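Local coordinates for protein lysyl oxidase (Pichia pastoris, PDB 1W7C) that probably oxidises primary amines, including peptidyl lysine side chains, with a copper ion and a topaquinone cofactor built from one of its own tyrosines, at residues Glu31-Tyr40 / Val102-Ile113; Ser52-Thr60 / Asp385-Tyr393. All coordinates share one frame; numbering follows the deposited sequence.

Interaction 1: Glu31-Tyr40 / Val102-Ile113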
loop_
_atom_site.group_PDB
_atom_site.type_symbol
_atom_site.label_atom_id
_atom_site.label_comp_id
_atom_site.label_asym_id
_atom_site.label_seq_id
_atom_site.Cartn_x
_atom_site.Cartn_y
_atom_site.Cartn_z
ATOM N N GLU A 31 -43.751 -10.042 10.533
ATOM C CA GLU A 31 -44.786 -10.533 9.613
ATOM C C GLU A 31 -44.369 -11.863 8.980
ATOM O O GLU A 31 -45.183 -12.795 8.843
ATOM C CB GLU A 31 -45.047 -9.502 8.506
ATOM C CG GLU A 31 -45.929 -8.351 8.925
ATOM C CD GLU A 31 -46.617 -7.688 7.744
ATOM O OE1 GLU A 31 -45.972 -7.508 6.693
ATOM O OE2 GLU A 31 -47.811 -7.370 7.865
ATOM N N VAL A 32 -43.105 -11.960 8.585
ATOM C CA VAL A 32 -42.625 -13.176 7.952
ATOM C C VAL A 32 -42.593 -14.325 8.967
ATOM O O VAL A 32 -43.024 -15.444 8.678
ATOM C CB VAL A 32 -41.240 -12.964 7.294
ATOM C CG1 VAL A 32 -40.657 -14.265 6.804
ATOM C CG2 VAL A 32 -41.344 -11.973 6.156
ATOM N N LEU A 33 -42.078 -14.055 10.160
ATOM C CA LEU A 33 -41.979 -15.105 11.174
ATOM C C LEU A 33 -43.379 -15.602 11.538
ATOM O O LEU A 33 -43.616 -16.799 11.703
ATOM C CB LEU A 33 -41.232 -14.560 12.402
ATOM C CG LEU A 33 -40.856 -15.525 13.522
ATOM C CD1 LEU A 33 -39.957 -16.611 13.057
ATOM C CD2 LEU A 33 -40.190 -14.758 14.632
ATOM N N ASP A 34 -44.320 -14.670 11.636
ATOM C CA ASP A 34 -45.714 -14.999 11.961
ATOM C C ASP A 34 -46.301 -15.914 10.881
ATOM O O ASP A 34 -47.002 -16.891 11.183
ATOM C CB ASP A 34 -46.571 -13.732 12.099
ATOM C CG ASP A 34 -46.304 -12.943 13.383
ATOM O OD1 ASP A 34 -45.613 -13.417 14.328
ATOM O OD2 ASP A 34 -46.786 -11.803 13.531
ATOM N N LEU A 35 -46.012 -15.607 9.617
ATOM C CA LEU A 35 -46.552 -16.397 8.501
ATOM C C LEU A 35 -45.927 -17.781 8.463
ATOM O O LEU A 35 -46.614 -18.764 8.190
ATOM C CB LEU A 35 -46.356 -15.675 7.172
ATOM C CG LEU A 35 -46.988 -16.327 5.937
ATOM C CD1 LEU A 35 -48.480 -16.522 6.119
ATOM C CD2 LEU A 35 -46.685 -15.497 4.692
ATOM N N LEU A 36 -44.641 -17.867 8.772
ATOM C CA LEU A 36 -43.980 -19.159 8.851
ATOM C C LEU A 36 -44.628 -19.991 9.966
ATOM O O LEU A 36 -44.888 -21.180 9.763
ATOM C CB LEU A 36 -42.470 -18.998 9.070
ATOM C CG LEU A 36 -41.699 -18.454 7.878
ATOM C CD1 LEU A 36 -40.294 -18.162 8.297
ATOM C CD2 LEU A 36 -41.673 -19.436 6.711
ATOM N N HIS A 37 -44.912 -19.359 11.103
ATOM C CA HIS A 37 -45.509 -20.072 12.238
ATOM C C HIS A 37 -46.929 -20.571 11.930
ATOM O O HIS A 37 -47.364 -21.587 12.494
ATOM C CB HIS A 37 -45.527 -19.198 13.500
ATOM C CG HIS A 37 -44.326 -19.351 14.374
ATOM N ND1 HIS A 37 -44.240 -20.320 15.353
ATOM C CD2 HIS A 37 -43.148 -18.675 14.407
ATOM C CE1 HIS A 37 -43.079 -20.212 15.973
ATOM N NE2 HIS A 37 -42.402 -19.216 15.425
ATOM N N SER A 38 -47.661 -19.854 11.078
ATOM C CA SER A 38 -49.029 -20.250 10.744
ATOM C C SER A 38 -49.057 -21.280 9.601
ATOM O O SER A 38 -50.019 -22.000 9.432
ATOM C CB SER A 38 -49.905 -19.026 10.446
ATOM O OG SER A 38 -49.552 -18.414 9.233
ATOM N N THR A 39 -47.968 -21.378 8.851
ATOM C CA THR A 39 -47.896 -22.253 7.684
ATOM C C THR A 39 -47.312 -23.635 8.013
ATOM O O THR A 39 -47.733 -24.647 7.452
ATOM C CB THR A 39 -47.031 -21.555 6.604
ATOM O OG1 THR A 39 -47.651 -20.306 6.234
ATOM C CG2 THR A 39 -46.997 -22.394 5.323
ATOM N N TYR A 40 -46.340 -23.651 8.910
ATOM C CA TYR A 40 -45.620 -24.858 9.310
ATOM C C TYR A 40 -45.689 -24.994 10.828
ATOM O O TYR A 40 -45.999 -24.031 11.532
ATOM C CB TYR A 40 -44.145 -24.763 8.878
ATOM C CG TYR A 40 -43.935 -24.408 7.424
ATOM C CD1 TYR A 40 -43.415 -23.179 7.054
ATOM C CD2 TYR A 40 -44.239 -25.288 6.433
ATOM C CE1 TYR A 40 -43.222 -22.851 5.724
ATOM C CE2 TYR A 40 -44.064 -24.964 5.097
ATOM C CZ TYR A 40 -43.537 -23.752 4.756
ATOM O OH TYR A 40 -43.344 -23.434 3.439
ATOM N N VAL A 102 -40.383 -15.488 0.803
ATOM C CA VAL A 102 -41.659 -15.024 1.369
ATOM C C VAL A 102 -41.907 -13.622 0.863
ATOM O O VAL A 102 -41.142 -12.711 1.136
ATOM C CB VAL A 102 -41.690 -15.035 2.903
ATOM C CG1 VAL A 102 -43.070 -14.618 3.395
ATOM C CG2 VAL A 102 -41.301 -16.417 3.454
ATOM N N GLY A 103 -42.969 -13.463 0.096
ATOM C CA GLY A 103 -43.309 -12.170 -0.445
ATOM C C GLY A 103 -44.423 -12.226 -1.470
ATOM O O GLY A 103 -44.920 -13.300 -1.782
ATOM N N PRO A 104 -44.840 -11.076 -1.977
ATOM C CA PRO A 104 -44.297 -9.769 -1.579
ATOM C C PRO A 104 -44.765 -9.306 -0.199
ATOM O O PRO A 104 -45.736 -9.846 0.367
ATOM C CB PRO A 104 -44.831 -8.830 -2.664
ATOM C CG PRO A 104 -46.110 -9.473 -3.118
ATOM C CD PRO A 104 -45.881 -10.952 -3.011
ATOM N N LEU A 105 -44.062 -8.307 0.326
ATOM C CA LEU A 105 -44.343 -7.715 1.611
ATOM C C LEU A 105 -44.793 -6.260 1.377
ATOM O O LEU A 105 -44.388 -5.637 0.383
ATOM C CB LEU A 105 -43.096 -7.722 2.486
ATOM C CG LEU A 105 -42.420 -9.072 2.717
ATOM C CD1 LEU A 105 -41.149 -8.924 3.566
ATOM C CD2 LEU A 105 -43.403 -10.034 3.377
ATOM N N PRO A 106 -45.614 -5.699 2.267
ATOM C CA PRO A 106 -46.135 -6.369 3.475
ATOM C C PRO A 106 -47.052 -7.542 3.164
ATOM O O PRO A 106 -47.554 -7.653 2.046
ATOM C CB PRO A 106 -46.929 -5.268 4.204
ATOM C CG PRO A 106 -47.094 -4.164 3.252
ATOM C CD PRO A 106 -46.091 -4.319 2.135
ATOM N N VAL A 107 -47.245 -8.412 4.150
ATOM C CA VAL A 107 -48.059 -9.606 3.975
ATOM C C VAL A 107 -49.473 -9.212 3.559
ATOM O O VAL A 107 -50.084 -8.324 4.151
ATOM C CB VAL A 107 -48.066 -10.479 5.243
ATOM C CG1 VAL A 107 -49.035 -11.662 5.091
ATOM C CG2 VAL A 107 -46.666 -10.989 5.521
ATOM N N SER A 108 -49.944 -9.846 2.491
ATOM C CA SER A 108 -51.297 -9.653 1.977
ATOM C C SER A 108 -51.793 -10.968 1.364
ATOM O O SER A 108 -51.102 -11.980 1.451
ATOM C CB SER A 108 -51.298 -8.540 0.932
ATOM O OG SER A 108 -50.666 -8.956 -0.260
ATOM N N ASP A 109 -52.978 -10.965 0.751
ATOM C CA ASP A 109 -53.460 -12.172 0.067
ATOM C C ASP A 109 -52.616 -12.556 -1.170
ATOM O O ASP A 109 -52.774 -13.646 -1.723
ATOM C CB ASP A 109 -54.966 -12.072 -0.289
ATOM C CG ASP A 109 -55.332 -10.776 -0.998
ATOM O OD1 ASP A 109 -54.535 -10.283 -1.824
ATOM O OD2 ASP A 109 -56.412 -10.184 -0.790
ATOM N N GLU A 110 -51.729 -11.659 -1.594
ATOM C CA GLU A 110 -50.810 -11.912 -2.702
ATOM C C GLU A 110 -49.532 -12.627 -2.244
ATOM O O GLU A 110 -48.805 -13.180 -3.059
ATOM C CB GLU A 110 -50.422 -10.595 -3.383
ATOM C CG GLU A 110 -51.580 -9.839 -4.019
ATOM C CD GLU A 110 -51.112 -8.839 -5.063
ATOM O OE1 GLU A 110 -49.913 -8.471 -5.050
ATOM O OE2 GLU A 110 -51.941 -8.425 -5.899
ATOM N N THR A 111 -49.279 -12.622 -0.941
ATOM C CA THR A 111 -48.038 -13.179 -0.408
ATOM C C THR A 111 -48.031 -14.680 -0.481
ATOM O O THR A 111 -49.007 -15.345 -0.110
ATOM C CB THR A 111 -47.842 -12.761 1.041
ATOM O OG1 THR A 111 -47.848 -11.344 1.118
ATOM C CG2 THR A 111 -46.480 -13.176 1.573
ATOM N N THR A 112 -46.903 -15.219 -0.916
ATOM C CA THR A 112 -46.687 -16.643 -0.959
ATOM C C THR A 112 -45.375 -17.038 -0.306
ATOM O O THR A 112 -44.509 -16.205 -0.027
ATOM C CB THR A 112 -46.682 -17.148 -2.411
ATOM O OG1 THR A 112 -45.598 -16.545 -3.140
ATOM C CG2 THR A 112 -47.968 -16.725 -3.163
ATOM N N ILE A 113 -45.262 -18.330 -0.070
ATOM C CA ILE A 113 -44.017 -18.959 0.344
ATOM C C ILE A 113 -43.641 -20.016 -0.681
ATOM O O ILE A 113 -44.434 -20.923 -0.951
ATOM C CB ILE A 113 -44.177 -19.612 1.717
ATOM C CG1 ILE A 113 -44.700 -18.593 2.750
ATOM C CG2 ILE A 113 -42.861 -20.251 2.141
ATOM C CD1 ILE A 113 -45.007 -19.192 4.122
HETATM O O HOH W 1 -49.685 -6.855 6.411
#
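E31 and V107 mark one end of this contact, with their CA atoms 6.6 Å apart, and L36 and I113 the other, where the CA separation has widened to 8.5 Å; between them the helical turns of 31-39 lie against a strand, a loop and the start of the next strand. How a helix seats on such an irregular surface is well illustrated here: a polar clasp at one end, mostly aliphatic groups along the rest, with T39 and Y40 at the helix end. The clasp is a nearly straight hydrogen bond of 3.0 Å from V107 N to E31 OE1. The donor stands above the carboxylate plane, 42° out of it, while a water donates to V107 O and lies doubtfully close to the other oxygen, E31 OE2. E31 CB meanwhile rests on V107 CG2. A turn further on, L35 sends CD2 past V102 CG1 and T111 CG2, each 3.9 Å away. Its CG, anti to the backbone N (chi1 -175°), meets I113 CD1 tip to tip. That methyl is shared, for T39 reaches it from the helix end with OG1, 3.6 Å from I113 CD1, an oxygen already committed to L35 O. I113 CG2 lies instead against Y40 OH at 3.5 Å. On the deeper side V32 divides its methyls, CG1 against V102 CG2 and CG2 at 4.0 Å from both L105 CD1 and L105 CD2, the V32 and L105 side chains lying at about a right angle. The contact closes helix 26-39 over the antiparallel sheet of the N2 domain: V32 also touches A83 and T85 of strand 82-89, Y40 packs edge-to-face with F89, and L33 and L36 turn to strand 53-61.

Interaction 2: Ser52-Thr60 / Asp385-Tyr393; sequences SNYVLWIET and DTFEYDEFY
F387, the first residue of 385-393 to reach 52-60, shows how two strands can meet closely with few direct backbone bonds. A first torsion of 176° carries its ring away from its own backbone N and against I58, whose CD1 lies 3.7 Å from F387 CE1, and V55 CG1 approaches the ring edge. F387 O receives a proton from a water, at 2.7 Å, that is also weakly bonded to I58 N. E388 follows, its side chain running alongside W57. The indole NE1 donates to E388 OE1 over 3.0 Å, on the anti side of the carboxylate and close to both planes, which are turned 29° from each other. R315 makes a salt bridge to the same oxygen, which would be expected to favour the ionised carboxylate. Where the chain enters a type I' turn, Y389 N donates to L56 O at 2.9 Å, and E388 CA adds a CA-H...O contact to that carbonyl. Y389 runs alongside L56, in the same direction, CE1 at 4.1 Å from L56 CG. D390, whose carboxylate has its strongest polar partner in V45, completes the contact through two waters: one bridges D390 OD2 to V55 N, the other D390 OD2 to V55 O. The hairpin of strands 380-388 and 391-405, from the enzyme domain, is thereby set against strand 53-61 of the N2 domain; segments 53-60 and 385-388 run roughly antiparallel, 153° between their directions. L56 and W57 both face V86 of strand 82-89 in a classic beta bulge, while helix 26-39 brings V29 to F387 and V32 and L33 to I58.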
loop_
_atom_site.group_PDB
_atom_site.type_symbol
_atom_site.label_atom_id
_atom_site.label_comp_id
_atom_site.label_asym_id
_atom_site.label_seq_id
_atom_site.Cartn_x
_atom_site.Cartn_y
_atom_site.Cartn_z
ATOM N N SER A 52 -37.132 -31.458 14.933
ATOM C CA SER A 52 -38.026 -30.308 14.900
ATOM C C SER A 52 -37.927 -29.562 13.584
ATOM O O SER A 52 -37.021 -29.802 12.786
ATOM C CB SER A 52 -37.656 -29.292 15.991
ATOM O OG SER A 52 -37.454 -29.851 17.259
ATOM N N ASN A 53 -38.840 -28.618 13.390
ATOM C CA ASN A 53 -38.659 -27.561 12.393
ATOM C C ASN A 53 -38.425 -26.273 13.130
ATOM O O ASN A 53 -39.085 -26.014 14.134
ATOM C CB ASN A 53 -39.897 -27.360 11.513
ATOM C CG ASN A 53 -40.476 -28.651 10.987
ATOM O OD1 ASN A 53 -39.754 -29.549 10.563
ATOM N ND2 ASN A 53 -41.813 -28.733 10.969
ATOM N N TYR A 54 -37.517 -25.449 12.631
ATOM C CA TYR A 54 -37.275 -24.152 13.251
ATOM C C TYR A 54 -36.699 -23.168 12.261
ATOM O O TYR A 54 -36.097 -23.545 11.277
ATOM C CB TYR A 54 -36.362 -24.264 14.461
ATOM C CG TYR A 54 -35.040 -24.961 14.222
ATOM C CD1 TYR A 54 -33.921 -24.262 13.829
ATOM C CD2 TYR A 54 -34.919 -26.324 14.420
ATOM C CE1 TYR A 54 -32.702 -24.901 13.634
ATOM C CE2 TYR A 54 -33.707 -26.998 14.209
ATOM C CZ TYR A 54 -32.605 -26.279 13.832
ATOM O OH TYR A 54 -31.426 -26.965 13.638
ATOM N N VAL A 55 -36.903 -21.888 12.533
ATOM C CA VAL A 55 -36.436 -20.849 11.629
ATOM C C VAL A 55 -35.021 -20.376 12.012
ATOM O O VAL A 55 -34.754 -20.026 13.176
ATOM C CB VAL A 55 -37.424 -19.644 11.637
ATOM C CG1 VAL A 55 -36.960 -18.512 10.709
ATOM C CG2 VAL A 55 -38.814 -20.103 11.226
ATOM N N LEU A 56 -34.137 -20.309 11.028
ATOM C CA LEU A 56 -32.798 -19.752 11.265
ATOM C C LEU A 56 -32.700 -18.268 10.942
ATOM O O LEU A 56 -32.328 -17.471 11.795
ATOM C CB LEU A 56 -31.712 -20.495 10.464
ATOM C CG LEU A 56 -31.263 -21.854 10.926
ATOM C CD1 LEU A 56 -32.255 -22.901 10.466
ATOM C CD2 LEU A 56 -29.859 -22.136 10.369
ATOM N N TRP A 57 -33.003 -17.946 9.680
ATOM C CA TRP A 57 -32.708 -16.638 9.100
ATOM C C TRP A 57 -33.911 -16.078 8.345
ATOM O O TRP A 57 -34.690 -16.837 7.752
ATOM C CB TRP A 57 -31.520 -16.754 8.144
ATOM C CG TRP A 57 -30.255 -17.108 8.835
ATOM C CD1 TRP A 57 -29.829 -16.668 10.065
ATOM C CD2 TRP A 57 -29.263 -18.023 8.373
ATOM N NE1 TRP A 57 -28.621 -17.241 10.373
ATOM C CE2 TRP A 57 -28.246 -18.066 9.346
ATOM C CE3 TRP A 57 -29.118 -18.806 7.212
ATOM C CZ2 TRP A 57 -27.115 -18.882 9.219
ATOM C CZ3 TRP A 57 -27.989 -19.615 7.083
ATOM C CH2 TRP A 57 -27.002 -19.643 8.080
ATOM N N ILE A 58 -34.067 -14.761 8.427
ATOM C CA ILE A 58 -35.064 -14.000 7.688
ATOM C C ILE A 58 -34.427 -12.671 7.297
ATOM O O ILE A 58 -34.079 -11.886 8.174
ATOM C CB ILE A 58 -36.326 -13.698 8.531
ATOM C CG1 ILE A 58 -36.990 -14.979 9.025
ATOM C CG2 ILE A 58 -37.285 -12.866 7.693
ATOM C CD1 ILE A 58 -38.143 -14.748 9.999
ATOM N N GLU A 59 -34.223 -12.478 5.995
ATOM C CA GLU A 59 -33.544 -11.282 5.515
ATOM C C GLU A 59 -34.078 -10.812 4.171
ATOM O O GLU A 59 -34.820 -11.517 3.498
ATOM C CB GLU A 59 -32.035 -11.500 5.421
ATOM C CG GLU A 59 -31.638 -12.471 4.334
ATOM C CD GLU A 59 -30.166 -12.414 3.950
ATOM O OE1 GLU A 59 -29.417 -11.561 4.475
ATOM O OE2 GLU A 59 -29.796 -13.239 3.087
ATOM N N THR A 60 -33.665 -9.605 3.774
ATOM C CA THR A 60 -34.047 -9.086 2.466
ATOM C C THR A 60 -33.500 -9.945 1.340
ATOM O O THR A 60 -32.311 -10.254 1.325
ATOM C CB THR A 60 -33.529 -7.684 2.316
ATOM O OG1 THR A 60 -34.144 -6.863 3.318
ATOM C CG2 THR A 60 -33.902 -7.092 0.953
ATOM N N ASP A 385 -29.096 -4.033 11.571
ATOM C CA ASP A 385 -29.805 -5.116 12.247
ATOM C C ASP A 385 -29.693 -6.406 11.500
ATOM O O ASP A 385 -29.337 -6.430 10.303
ATOM C CB ASP A 385 -31.278 -4.724 12.474
ATOM C CG ASP A 385 -31.903 -4.154 11.245
ATOM O OD1 ASP A 385 -32.049 -4.895 10.230
ATOM O OD2 ASP A 385 -32.268 -2.954 11.216
ATOM N N THR A 386 -29.910 -7.497 12.234
ATOM C CA THR A 386 -29.979 -8.836 11.678
ATOM C C THR A 386 -31.094 -9.581 12.417
ATOM O O THR A 386 -31.597 -9.133 13.447
ATOM C CB THR A 386 -28.659 -9.615 11.875
ATOM O OG1 THR A 386 -28.336 -9.613 13.271
ATOM C CG2 THR A 386 -27.488 -8.962 11.125
ATOM N N PHE A 387 -31.409 -10.761 11.919
ATOM C CA PHE A 387 -32.327 -11.696 12.578
ATOM C C PHE A 387 -31.724 -13.085 12.600
ATOM O O PHE A 387 -31.311 -13.599 11.559
ATOM C CB PHE A 387 -33.697 -11.740 11.867
ATOM C CG PHE A 387 -34.638 -12.753 12.465
ATOM C CD1 PHE A 387 -34.690 -14.043 11.991
ATOM C CD2 PHE A 387 -35.402 -12.412 13.567
ATOM C CE1 PHE A 387 -35.538 -14.973 12.581
ATOM C CE2 PHE A 387 -36.249 -13.320 14.152
ATOM C CZ PHE A 387 -36.308 -14.603 13.665
ATOM N N GLU A 388 -31.647 -13.696 13.766
ATOM C CA GLU A 388 -31.219 -15.113 13.839
ATOM C C GLU A 388 -31.957 -15.806 14.965
ATOM O O GLU A 388 -32.058 -15.273 16.055
ATOM C CB GLU A 388 -29.723 -15.264 14.080
ATOM C CG GLU A 388 -28.853 -14.521 13.098
ATOM C CD GLU A 388 -27.403 -14.923 13.206
ATOM O OE1 GLU A 388 -27.012 -15.977 12.589
ATOM O OE2 GLU A 388 -26.644 -14.169 13.873
ATOM N N TYR A 389 -32.452 -17.010 14.698
ATOM C CA TYR A 389 -32.948 -17.909 15.749
ATOM C C TYR A 389 -33.877 -17.181 16.703
ATOM O O TYR A 389 -33.616 -17.081 17.925
ATOM C CB TYR A 389 -31.802 -18.477 16.566
ATOM C CG TYR A 389 -30.723 -19.200 15.821
ATOM C CD1 TYR A 389 -30.917 -20.495 15.341
ATOM C CD2 TYR A 389 -29.474 -18.626 15.663
ATOM C CE1 TYR A 389 -29.897 -21.170 14.694
ATOM C CE2 TYR A 389 -28.458 -19.282 15.021
ATOM C CZ TYR A 389 -28.666 -20.548 14.534
ATOM O OH TYR A 389 -27.633 -21.188 13.911
ATOM N N ASP A 390 -34.938 -16.652 16.136
ATOM C CA ASP A 390 -36.059 -16.099 16.891
ATOM C C ASP A 390 -35.847 -14.685 17.460
ATOM O O ASP A 390 -36.754 -14.156 18.073
ATOM C CB ASP A 390 -36.494 -17.059 18.018
ATOM C CG ASP A 390 -37.005 -18.413 17.491
ATOM O OD1 ASP A 390 -36.977 -19.401 18.280
ATOM O OD2 ASP A 390 -37.469 -18.577 16.328
ATOM N N GLU A 391 -34.678 -14.066 17.241
ATOM C CA GLU A 391 -34.396 -12.751 17.784
ATOM C C GLU A 391 -33.919 -11.741 16.725
ATOM O O GLU A 391 -33.120 -12.058 15.842
ATOM C CB GLU A 391 -33.394 -12.861 18.931
ATOM C CG GLU A 391 -33.941 -13.680 20.103
ATOM C CD GLU A 391 -32.926 -13.866 21.202
ATOM O OE1 GLU A 391 -31.910 -14.540 20.946
ATOM O OE2 GLU A 391 -33.151 -13.339 22.313
ATOM N N PHE A 392 -34.504 -10.543 16.789
ATOM C CA PHE A 392 -34.059 -9.398 16.022
ATOM C C PHE A 392 -32.976 -8.688 16.812
ATOM O O PHE A 392 -33.179 -8.342 17.965
ATOM C CB PHE A 392 -35.268 -8.493 15.744
ATOM C CG PHE A 392 -34.979 -7.289 14.861
ATOM C CD1 PHE A 392 -34.566 -6.078 15.411
ATOM C CD2 PHE A 392 -35.182 -7.357 13.493
ATOM C CE1 PHE A 392 -34.346 -4.949 14.599
ATOM C CE2 PHE A 392 -34.953 -6.254 12.675
ATOM C CZ PHE A 392 -34.545 -5.042 13.231
ATOM N N TYR A 393 -31.820 -8.477 16.176
ATOM C CA TYR A 393 -30.651 -7.858 16.804
ATOM C C TYR A 393 -30.463 -6.442 16.226
ATOM O O TYR A 393 -30.282 -6.281 15.012
ATOM C CB TYR A 393 -29.379 -8.668 16.507
ATOM C CG TYR A 393 -29.284 -10.046 17.133
ATOM C CD1 TYR A 393 -30.054 -11.106 16.660
ATOM C CD2 TYR A 393 -28.379 -10.301 18.153
ATOM C CE1 TYR A 393 -29.941 -12.363 17.201
ATOM C CE2 TYR A 393 -28.264 -11.552 18.702
ATOM C CZ TYR A 393 -29.061 -12.581 18.235
ATOM O OH TYR A 393 -28.969 -13.834 18.776
HETATM O O HOH W 2 -37.977 -21.204 15.214
HETATM O O HOH W 3 -36.271 -17.742 14.124
HETATM O O HOH W 4 -31.271 -13.595 8.885
#

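From the N terminus, the chain runs through helix 26-39 into strand 53-61, then along the sheet to 102-113, where interaction 1 closes a loop of 61 residues. Interaction 2 closes a far longer one, 324 residues, from 52-60 to 385-393. Since 52-60 lies inside the first loop and 385-393 beyond it, the two cross rather than nest. Their centres are 14 Å apart and their side chains touch, L36 CD1 meeting V55 CG2 at 3.8 Å and L33 CD2 meeting F387 CZ at 4.0 Å. The principle is one of successive attachment: interaction 1 fastens the helix to its own sheet, and interaction 2 joins that unit to the enzyme domain.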